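Local coordinates for long form salivary protein D7L1 (Aedes aegypti, PDB 3DXL), which binds and sequesters biogenic amines and eicosanoids, including leukotrienes, of the host response and so modulates blood feeding by female mosquitoes, at residues L60-Q74 and E90-N104. Residues are numbered along the deposited sequence; the frame is centred on the assembly and turned at random.
Sequences LYDPVAQKFDASVIQ and EAYANAVKQLPSTNN
The ring of F68 is sandwiched: L99 CD1 sits 3.6 Å above the plane, over the centre of one face, in a CH-pi contact, while Y61, its neighbour across the small hairpin, sets CD1 over the opposite face. T102 OG1 lies at the F68 edge, in the ring plane, and is itself tied to P100 O. Y61 thus backs the ring from within the hairpin while L99 and T102 meet it from the irregular chain, and hydrogen bonds complete the join. Y61 has CG anti to its backbone N (chi1 180°), which carries the phenol out to T102, where Y61 OH donates to T102 O at 2.7 Å. The T102 backbone is gripped on both its polar atoms, since T102 N gives a bond of 3.0 Å to Q66 O. Further along, the extended side chain of Q66 brings OE1 to N104 N (2.9 Å); this donor lies in the carbonyl plane, on a lone pair. The N104 amide stands nearly perpendicular to that of Q66, and its OD1 is held by K52.

Toward helix 86-97 the contact becomes mainly apolar, though a water bridges Q74 OE1 and E90 OE2. I73 lowers CD1 over the centre of one face of Y92, a second CH-pi contact, with V96 CG2 3.8 Å from the same methyl. A70 CB packs close against the helix, 3.4 Å from A93 O. Y92 OH is hydrogen-bonded to Y113 OH and to a glycerol probably from the crystallisation liquor, and its side chain is about 6 Å from that of W37, a leukotriene E4-binding residue. The arrangement belongs to the all-helical odorant-binding (PBP/GOBP) fold, consistent with a place beside the N-terminal pocket, which binds lipids.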
ATOM      1  N   LEU A  60      -0.022  15.195   3.560  1.00 13.13           N
ATOM      2  CA  LEU A  60       0.066  16.267   4.554  1.00 13.39           C
ATOM      3  C   LEU A  60       1.279  17.144   4.324  1.00 13.43           C
ATOM      4  O   LEU A  60       1.256  18.334   4.653  1.00 13.95           O
ATOM      5  CB  LEU A  60       0.097  15.700   5.972  1.00 13.58           C
ATOM      6  CG  LEU A  60      -1.235  15.247   6.543  1.00 13.85           C
ATOM      7  CD1 LEU A  60      -1.013  14.349   7.726  1.00 14.89           C
ATOM      8  CD2 LEU A  60      -2.091  16.451   6.934  1.00 14.87           C
ATOM      9  N   TYR A  61       2.351  16.549   3.808  1.00 13.48           N
ATOM     10  CA  TYR A  61       3.497  17.315   3.337  1.00 13.76           C
ATOM     11  C   TYR A  61       3.629  17.115   1.842  1.00 14.40           C
ATOM     12  O   TYR A  61       3.695  15.982   1.351  1.00 14.24           O
ATOM     13  CB  TYR A  61       4.810  16.980   4.070  1.00 13.55           C
ATOM     14  CG  TYR A  61       5.983  17.795   3.554  1.00 13.38           C
ATOM     15  CD1 TYR A  61       6.117  19.151   3.888  1.00 13.32           C
ATOM     16  CD2 TYR A  61       6.929  17.232   2.693  1.00 14.15           C
ATOM     17  CE1 TYR A  61       7.167  19.904   3.396  1.00 14.73           C
ATOM     18  CE2 TYR A  61       7.986  17.983   2.197  1.00 14.09           C
ATOM     19  CZ  TYR A  61       8.094  19.316   2.555  1.00 14.29           C
ATOM     20  OH  TYR A  61       9.143  20.039   2.050  1.00 15.76           O
ATOM     21  N   ASP A  62       3.652  18.232   1.129  1.00 15.18           N
ATOM     22  CA  ASP A  62       3.781  18.250  -0.313  1.00 15.64           C
ATOM     23  C   ASP A  62       5.227  18.613  -0.653  1.00 16.31           C
ATOM     24  O   ASP A  62       5.619  19.774  -0.516  1.00 16.35           O
ATOM     25  CB  ASP A  62       2.786  19.260  -0.891  1.00 16.05           C
ATOM     26  CG  ASP A  62       2.805  19.316  -2.406  1.00 17.04           C
ATOM     27  OD1 ASP A  62       3.821  18.923  -3.019  1.00 17.85           O
ATOM     28  OD2 ASP A  62       1.801  19.788  -2.971  1.00 18.34           O
ATOM     29  N   PRO A  63       6.031  17.617  -1.078  1.00 17.12           N
ATOM     30  CA  PRO A  63       7.453  17.830  -1.331  1.00 17.66           C
ATOM     31  C   PRO A  63       7.735  18.704  -2.553  1.00 18.16           C
ATOM     32  O   PRO A  63       8.829  19.257  -2.658  1.00 18.87           O
ATOM     33  CB  PRO A  63       7.989  16.411  -1.549  1.00 18.01           C
ATOM     34  CG  PRO A  63       6.819  15.648  -2.040  1.00 17.93           C
ATOM     35  CD  PRO A  63       5.634  16.216  -1.329  1.00 17.26           C
ATOM     36  N   VAL A  64       6.757  18.812  -3.453  1.00 18.18           N
ATOM     37  CA  VAL A  64       6.857  19.668  -4.637  1.00 18.62           C
ATOM     38  C   VAL A  64       6.630  21.125  -4.218  1.00 18.36           C
ATOM     39  O   VAL A  64       7.414  22.015  -4.560  1.00 19.19           O
ATOM     40  CB  VAL A  64       5.850  19.242  -5.744  1.00 18.51           C
ATOM     41  CG1 VAL A  64       5.947  20.157  -6.963  1.00 19.77           C
ATOM     42  CG2 VAL A  64       6.080  17.786  -6.165  1.00 19.46           C
ATOM     43  N   ALA A  65       5.561  21.352  -3.455  1.00 17.83           N
ATOM     44  CA  ALA A  65       5.237  22.679  -2.941  1.00 17.24           C
ATOM     45  C   ALA A  65       6.200  23.112  -1.834  1.00 17.36           C
ATOM     46  O   ALA A  65       6.318  24.308  -1.551  1.00 17.20           O
ATOM     47  CB  ALA A  65       3.798  22.710  -2.434  1.00 16.89           C
ATOM     48  N   GLN A  66       6.894  22.143  -1.230  1.00 17.87           N
ATOM     49  CA  GLN A  66       7.723  22.346  -0.026  1.00 19.03           C
ATOM     50  C   GLN A  66       6.943  23.055   1.087  1.00 18.36           C
ATOM     51  O   GLN A  66       7.433  23.996   1.732  1.00 18.21           O
ATOM     52  CB  GLN A  66       9.071  23.019  -0.344  1.00 19.28           C
ATOM     53  CG  GLN A  66      10.068  22.057  -1.006  1.00 20.81           C
ATOM     54  CD  GLN A  66      11.504  22.545  -0.975  1.00 21.28           C
ATOM     55  OE1 GLN A  66      12.353  21.982  -0.277  1.00 23.83           O
ATOM     56  NE2 GLN A  66      11.786  23.592  -1.739  1.00 23.61           N
ATOM     57  N   LYS A  67       5.713  22.585   1.285  1.00 17.80           N
ATOM     58  CA  LYS A  67       4.801  23.090   2.307  1.00 17.69           C
ATOM     59  C   LYS A  67       3.918  21.951   2.777  1.00 16.69           C
ATOM     60  O   LYS A  67       3.743  20.947   2.071  1.00 16.71           O
ATOM     61  CB  LYS A  67       3.843  24.139   1.742  1.00 18.34           C
ATOM     62  CG  LYS A  67       4.435  25.294   1.004  1.00 20.06           C
ATOM     63  CD  LYS A  67       3.318  26.036   0.302  1.00 20.92           C
ATOM     64  CE  LYS A  67       3.857  27.201  -0.472  1.00 22.31           C
ATOM     65  NZ  LYS A  67       2.762  28.078  -0.886  1.00 24.44           N
ATOM     66  N   PHE A  68       3.323  22.139   3.949  1.00 16.20           N
ATOM     67  CA  PHE A  68       2.261  21.279   4.431  1.00 16.04           C
ATOM     68  C   PHE A  68       0.938  21.641   3.752  1.00 16.35           C
ATOM     69  O   PHE A  68       0.791  22.747   3.211  1.00 17.46           O
ATOM     70  CB  PHE A  68       2.177  21.359   5.957  1.00 15.43           C
ATOM     71  CG  PHE A  68       3.386  20.786   6.643  1.00 14.53           C
ATOM     72  CD1 PHE A  68       3.411  19.442   7.014  1.00 14.26           C
ATOM     73  CD2 PHE A  68       4.519  21.568   6.871  1.00 14.43           C
ATOM     74  CE1 PHE A  68       4.521  18.904   7.627  1.00 15.06           C
ATOM     75  CE2 PHE A  68       5.642  21.038   7.484  1.00 14.49           C
ATOM     76  CZ  PHE A  68       5.648  19.697   7.856  1.00 14.36           C
ATOM     77  N   ASP A  69      -0.006  20.704   3.767  1.00 16.43           N
ATOM     78  CA  ASP A  69      -1.268  20.835   3.048  1.00 16.80           C
ATOM     79  C   ASP A  69      -2.351  20.179   3.888  1.00 16.66           C
ATOM     80  O   ASP A  69      -2.319  18.972   4.115  1.00 16.66           O
ATOM     81  CB  ASP A  69      -1.151  20.164   1.668  1.00 17.61           C
ATOM     82  CG  ASP A  69      -2.334  20.451   0.758  1.00 19.53           C
ATOM     83  OD1 ASP A  69      -3.390  20.909   1.234  1.00 21.27           O
ATOM     84  OD2 ASP A  69      -2.199  20.192  -0.456  1.00 23.53           O
ATOM     85  N   ALA A  70      -3.295  20.978   4.374  1.00 16.11           N
ATOM     86  CA  ALA A  70      -4.351  20.461   5.233  1.00 16.24           C
ATOM     87  C   ALA A  70      -5.544  19.893   4.462  1.00 16.40           C
ATOM     88  O   ALA A  70      -6.491  19.386   5.070  1.00 16.93           O
ATOM     89  CB  ALA A  70      -4.812  21.536   6.206  1.00 16.14           C
ATOM     90  N   SER A  71      -5.490  19.965   3.134  1.00 17.05           N
ATOM     91  CA  SER A  71      -6.612  19.534   2.305  1.00 17.31           C
ATOM     92  C   SER A  71      -7.021  18.090   2.587  1.00 16.46           C
ATOM     93  O   SER A  71      -8.211  17.787   2.641  1.00 16.37           O
ATOM     94  CB  SER A  71      -6.297  19.714   0.816  1.00 17.85           C
ATOM     95  OG  SER A  71      -5.952  21.060   0.526  1.00 20.75           O
ATOM     96  N   VAL A  72      -6.037  17.208   2.784  1.00 15.85           N
ATOM     97  CA  VAL A  72      -6.335  15.799   3.037  1.00 15.67           C
ATOM     98  C   VAL A  72      -7.113  15.602   4.342  1.00 14.99           C
ATOM     99  O   VAL A  72      -7.924  14.691   4.441  1.00 14.63           O
ATOM    100  CB  VAL A  72      -5.062  14.899   2.976  1.00 15.71           C
ATOM    101  CG1 VAL A  72      -4.069  15.264   4.068  1.00 15.58           C
ATOM    102  CG2 VAL A  72      -5.442  13.432   3.068  1.00 16.28           C
ATOM    103  N   ILE A  73      -6.893  16.477   5.330  1.00 15.06           N
ATOM    104  CA  ILE A  73      -7.623  16.387   6.592  1.00 14.90           C
ATOM    105  C   ILE A  73      -9.127  16.569   6.357  1.00 15.07           C
ATOM    106  O   ILE A  73      -9.941  15.790   6.858  1.00 14.70           O
ATOM    107  CB  ILE A  73      -7.085  17.406   7.624  1.00 14.60           C
ATOM    108  CG1 ILE A  73      -5.647  17.042   7.997  1.00 13.88           C
ATOM    109  CG2 ILE A  73      -7.997  17.473   8.866  1.00 15.28           C
ATOM    110  CD1 ILE A  73      -4.916  18.152   8.742  1.00 14.24           C
ATOM    111  N   GLN A  74      -9.486  17.587   5.579  1.00 16.13           N
ATOM    112  CA  GLN A  74     -10.893  17.821   5.256  1.00 17.17           C
ATOM    113  C   GLN A  74     -11.478  16.712   4.371  1.00 16.78           C
ATOM    114  O   GLN A  74     -12.618  16.298   4.575  1.00 16.52           O
ATOM    115  CB  GLN A  74     -11.096  19.202   4.628  1.00 18.15           C
ATOM    116  CG  GLN A  74     -10.739  20.383   5.554  1.00 20.54           C
ATOM    117  CD  GLN A  74     -11.552  20.440   6.856  1.00 23.27           C
ATOM    118  OE1 GLN A  74     -12.685  19.946   6.938  1.00 24.33           O
ATOM    119  NE2 GLN A  74     -10.968  21.062   7.880  1.00 25.45           N
ATOM    120  N   GLU A  90     -11.149  20.817  12.625  1.00 14.42           N
ATOM    121  CA  GLU A  90     -10.809  22.160  12.175  1.00 15.65           C
ATOM    122  C   GLU A  90      -9.564  22.720  12.875  1.00 14.52           C
ATOM    123  O   GLU A  90      -8.720  23.339  12.223  1.00 14.57           O
ATOM    124  CB  GLU A  90     -12.016  23.106  12.285  1.00 15.69           C
ATOM    125  CG  GLU A  90     -13.050  22.808  11.193  1.00 18.01           C
ATOM    126  CD  GLU A  90     -14.375  23.531  11.338  1.00 19.14           C
ATOM    127  OE1 GLU A  90     -14.675  24.079  12.422  1.00 22.59           O
ATOM    128  OE2 GLU A  90     -15.134  23.520  10.343  1.00 23.45           O
ATOM    129  N   ALA A  91      -9.436  22.467  14.180  1.00 14.29           N
ATOM    130  CA  ALA A  91      -8.254  22.910  14.934  1.00 14.42           C
ATOM    131  C   ALA A  91      -6.980  22.244  14.391  1.00 13.66           C
ATOM    132  O   ALA A  91      -5.947  22.894  14.251  1.00 13.77           O
ATOM    133  CB  ALA A  91      -8.424  22.630  16.421  1.00 14.87           C
ATOM    134  N   TYR A  92      -7.076  20.958  14.049  1.00 13.22           N
ATOM    135  CA  TYR A  92      -5.959  20.203  13.494  1.00 13.13           C
ATOM    136  C   TYR A  92      -5.606  20.729  12.102  1.00 12.85           C
ATOM    137  O   TYR A  92      -4.437  21.007  11.806  1.00 13.18           O
ATOM    138  CB  TYR A  92      -6.322  18.712  13.488  1.00 12.56           C
ATOM    139  CG  TYR A  92      -5.376  17.760  12.779  1.00 12.11           C
ATOM    140  CD1 TYR A  92      -3.996  17.930  12.826  1.00 12.54           C
ATOM    141  CD2 TYR A  92      -5.881  16.656  12.089  1.00 12.40           C
ATOM    142  CE1 TYR A  92      -3.145  17.033  12.185  1.00 12.41           C
ATOM    143  CE2 TYR A  92      -5.037  15.756  11.445  1.00 12.23           C
ATOM    144  CZ  TYR A  92      -3.679  15.949  11.495  1.00 12.16           C
ATOM    145  OH  TYR A  92      -2.855  15.042  10.857  1.00 12.36           O
ATOM    146  N   ALA A  93      -6.614  20.898  11.253  1.00 13.39           N
ATOM    147  CA  ALA A  93      -6.379  21.433   9.917  1.00 14.42           C
ATOM    148  C   ALA A  93      -5.753  22.830   9.979  1.00 15.09           C
ATOM    149  O   ALA A  93      -4.818  23.136   9.235  1.00 15.11           O
ATOM    150  CB  ALA A  93      -7.668  21.462   9.116  1.00 14.64           C
ATOM    151  N   ASN A  94      -6.273  23.673  10.873  1.00 15.97           N
ATOM    152  CA  ASN A  94      -5.719  25.010  11.089  1.00 16.90           C
ATOM    153  C   ASN A  94      -4.246  24.985  11.490  1.00 16.93           C
ATOM    154  O   ASN A  94      -3.449  25.757  10.960  1.00 17.39           O
ATOM    155  CB  ASN A  94      -6.545  25.784  12.127  1.00 17.35           C
ATOM    156  CG  ASN A  94      -7.880  26.242  11.582  1.00 19.39           C
ATOM    157  OD1 ASN A  94      -8.092  26.284  10.369  1.00 20.67           O
ATOM    158  ND2 ASN A  94      -8.794  26.594  12.483  1.00 21.26           N
ATOM    159  N   ALA A  95      -3.888  24.101  12.421  1.00 16.45           N
ATOM    160  CA  ALA A  95      -2.491  23.961  12.845  1.00 17.00           C
ATOM    161  C   ALA A  95      -1.579  23.564  11.677  1.00 17.30           C
ATOM    162  O   ALA A  95      -0.473  24.084  11.535  1.00 17.56           O
ATOM    163  CB  ALA A  95      -2.374  22.976  13.995  1.00 16.99           C
ATOM    164  N   VAL A  96      -2.057  22.664  10.821  1.00 17.40           N
ATOM    165  CA  VAL A  96      -1.290  22.276   9.632  1.00 18.11           C
ATOM    166  C   VAL A  96      -1.174  23.441   8.638  1.00 19.43           C
ATOM    167  O   VAL A  96      -0.079  23.752   8.172  1.00 19.60           O
ATOM    168  CB  VAL A  96      -1.873  21.007   8.957  1.00 17.59           C
ATOM    169  CG1 VAL A  96      -1.168  20.716   7.625  1.00 17.86           C
ATOM    170  CG2 VAL A  96      -1.734  19.812   9.887  1.00 16.25           C
ATOM    171  N   LYS A  97      -2.299  24.092   8.345  1.00 20.55           N
ATOM    172  CA  LYS A  97      -2.340  25.252   7.442  1.00 22.08           C
ATOM    173  C   LYS A  97      -1.378  26.375   7.832  1.00 22.15           C
ATOM    174  O   LYS A  97      -0.844  27.069   6.965  1.00 22.84           O
ATOM    175  CB  LYS A  97      -3.762  25.811   7.364  1.00 22.23           C
ATOM    176  CG  LYS A  97      -4.652  25.111   6.351  1.00 23.49           C
ATOM    177  CD  LYS A  97      -6.055  25.716   6.303  1.00 23.43           C
ATOM    178  CE  LYS A  97      -6.128  26.953   5.413  1.00 25.43           C
ATOM    179  NZ  LYS A  97      -5.369  28.107   5.967  1.00 26.12           N
ATOM    180  N   GLN A  98      -1.161  26.536   9.134  1.00 21.74           N
ATOM    181  CA  GLN A  98      -0.357  27.635   9.669  1.00 21.77           C
ATOM    182  C   GLN A  98       1.121  27.292   9.896  1.00 21.00           C
ATOM    183  O   GLN A  98       1.918  28.164  10.248  1.00 21.40           O
ATOM    184  CB  GLN A  98      -1.000  28.170  10.949  1.00 22.17           C
ATOM    185  CG  GLN A  98      -2.337  28.864  10.693  1.00 24.02           C
ATOM    186  CD  GLN A  98      -3.244  28.894  11.911  1.00 25.71           C
ATOM    187  OE1 GLN A  98      -2.786  29.032  13.044  1.00 28.19           O
ATOM    188  NE2 GLN A  98      -4.547  28.774  11.677  1.00 28.06           N
ATOM    189  N   LEU A  99       1.493  26.029   9.685  1.00 19.65           N
ATOM    190  CA  LEU A  99       2.908  25.650   9.670  1.00 18.35           C
ATOM    191  C   LEU A  99       3.635  26.424   8.569  1.00 18.26           C
ATOM    192  O   LEU A  99       3.055  26.678   7.505  1.00 18.64           O
ATOM    193  CB  LEU A  99       3.076  24.138   9.452  1.00 17.72           C
ATOM    194  CG  LEU A  99       2.718  23.229  10.625  1.00 16.80           C
ATOM    195  CD1 LEU A  99       2.843  21.767  10.186  1.00 16.67           C
ATOM    196  CD2 LEU A  99       3.601  23.514  11.830  1.00 17.27           C
ATOM    197  N   PRO A 100       4.900  26.813   8.819  1.00 18.10           N
ATOM    198  CA  PRO A 100       5.628  27.548   7.791  1.00 18.10           C
ATOM    199  C   PRO A 100       6.002  26.646   6.623  1.00 18.04           C
ATOM    200  O   PRO A 100       6.009  25.415   6.760  1.00 17.45           O
ATOM    201  CB  PRO A 100       6.898  27.997   8.520  1.00 18.42           C
ATOM    202  CG  PRO A 100       7.110  26.959   9.561  1.00 18.78           C
ATOM    203  CD  PRO A 100       5.727  26.598  10.021  1.00 18.17           C
ATOM    204  N   SER A 101       6.294  27.255   5.482  1.00 17.70           N
ATOM    205  CA  SER A 101       6.901  26.532   4.376  1.00 17.60           C
ATOM    206  C   SER A 101       8.172  25.867   4.896  1.00 17.44           C
ATOM    207  O   SER A 101       8.890  26.434   5.721  1.00 17.66           O
ATOM    208  CB  SER A 101       7.174  27.477   3.216  1.00 18.00           C
ATOM    209  OG  SER A 101       5.945  27.965   2.720  1.00 18.59           O
ATOM    210  N   THR A 102       8.413  24.633   4.470  1.00 17.14           N
ATOM    211  CA  THR A 102       9.421  23.802   5.109  1.00 17.29           C
ATOM    212  C   THR A 102      10.215  23.020   4.071  1.00 17.43           C
ATOM    213  O   THR A 102       9.636  22.436   3.148  1.00 17.27           O
ATOM    214  CB  THR A 102       8.748  22.840   6.132  1.00 17.05           C
ATOM    215  OG1 THR A 102       8.113  23.604   7.167  1.00 16.86           O
ATOM    216  CG2 THR A 102       9.753  21.893   6.768  1.00 17.23           C
ATOM    217  N   ASN A 103      11.535  23.009   4.238  1.00 18.26           N
ATOM    218  CA  ASN A 103      12.446  22.289   3.346  1.00 19.00           C
ATOM    219  C   ASN A 103      12.158  20.792   3.273  1.00 19.31           C
ATOM    220  O   ASN A 103      11.782  20.178   4.271  1.00 19.17           O
ATOM    221  CB  ASN A 103      13.903  22.500   3.777  1.00 19.47           C
ATOM    222  CG  ASN A 103      14.364  23.945   3.637  1.00 20.85           C
ATOM    223  OD1 ASN A 103      13.753  24.745   2.923  1.00 23.30           O
ATOM    224  ND2 ASN A 103      15.454  24.280   4.321  1.00 21.37           N
ATOM    225  N   ASN A 104      12.349  20.226   2.082  1.00 19.43           N
ATOM    226  CA  ASN A 104      12.099  18.810   1.811  1.00 19.93           C
ATOM    227  C   ASN A 104      13.277  17.925   2.230  1.00 19.48           C
ATOM    228  O   ASN A 104      13.933  17.290   1.398  1.00 20.40           O
ATOM    229  CB  ASN A 104      11.754  18.620   0.324  1.00 20.49           C
ATOM    230  CG  ASN A 104      11.402  17.181  -0.025  1.00 22.13           C
ATOM    231  OD1 ASN A 104      10.858  16.445   0.797  1.00 24.00           O
ATOM    232  ND2 ASN A 104      11.717  16.776  -1.251  1.00 24.23           N
TER
HETATM  233  O   HOH W   1       3.623  24.664   5.168  1.00 18.10           O
HETATM  234  O   HOH W   2     -15.040  20.660   8.941  1.00 24.45           O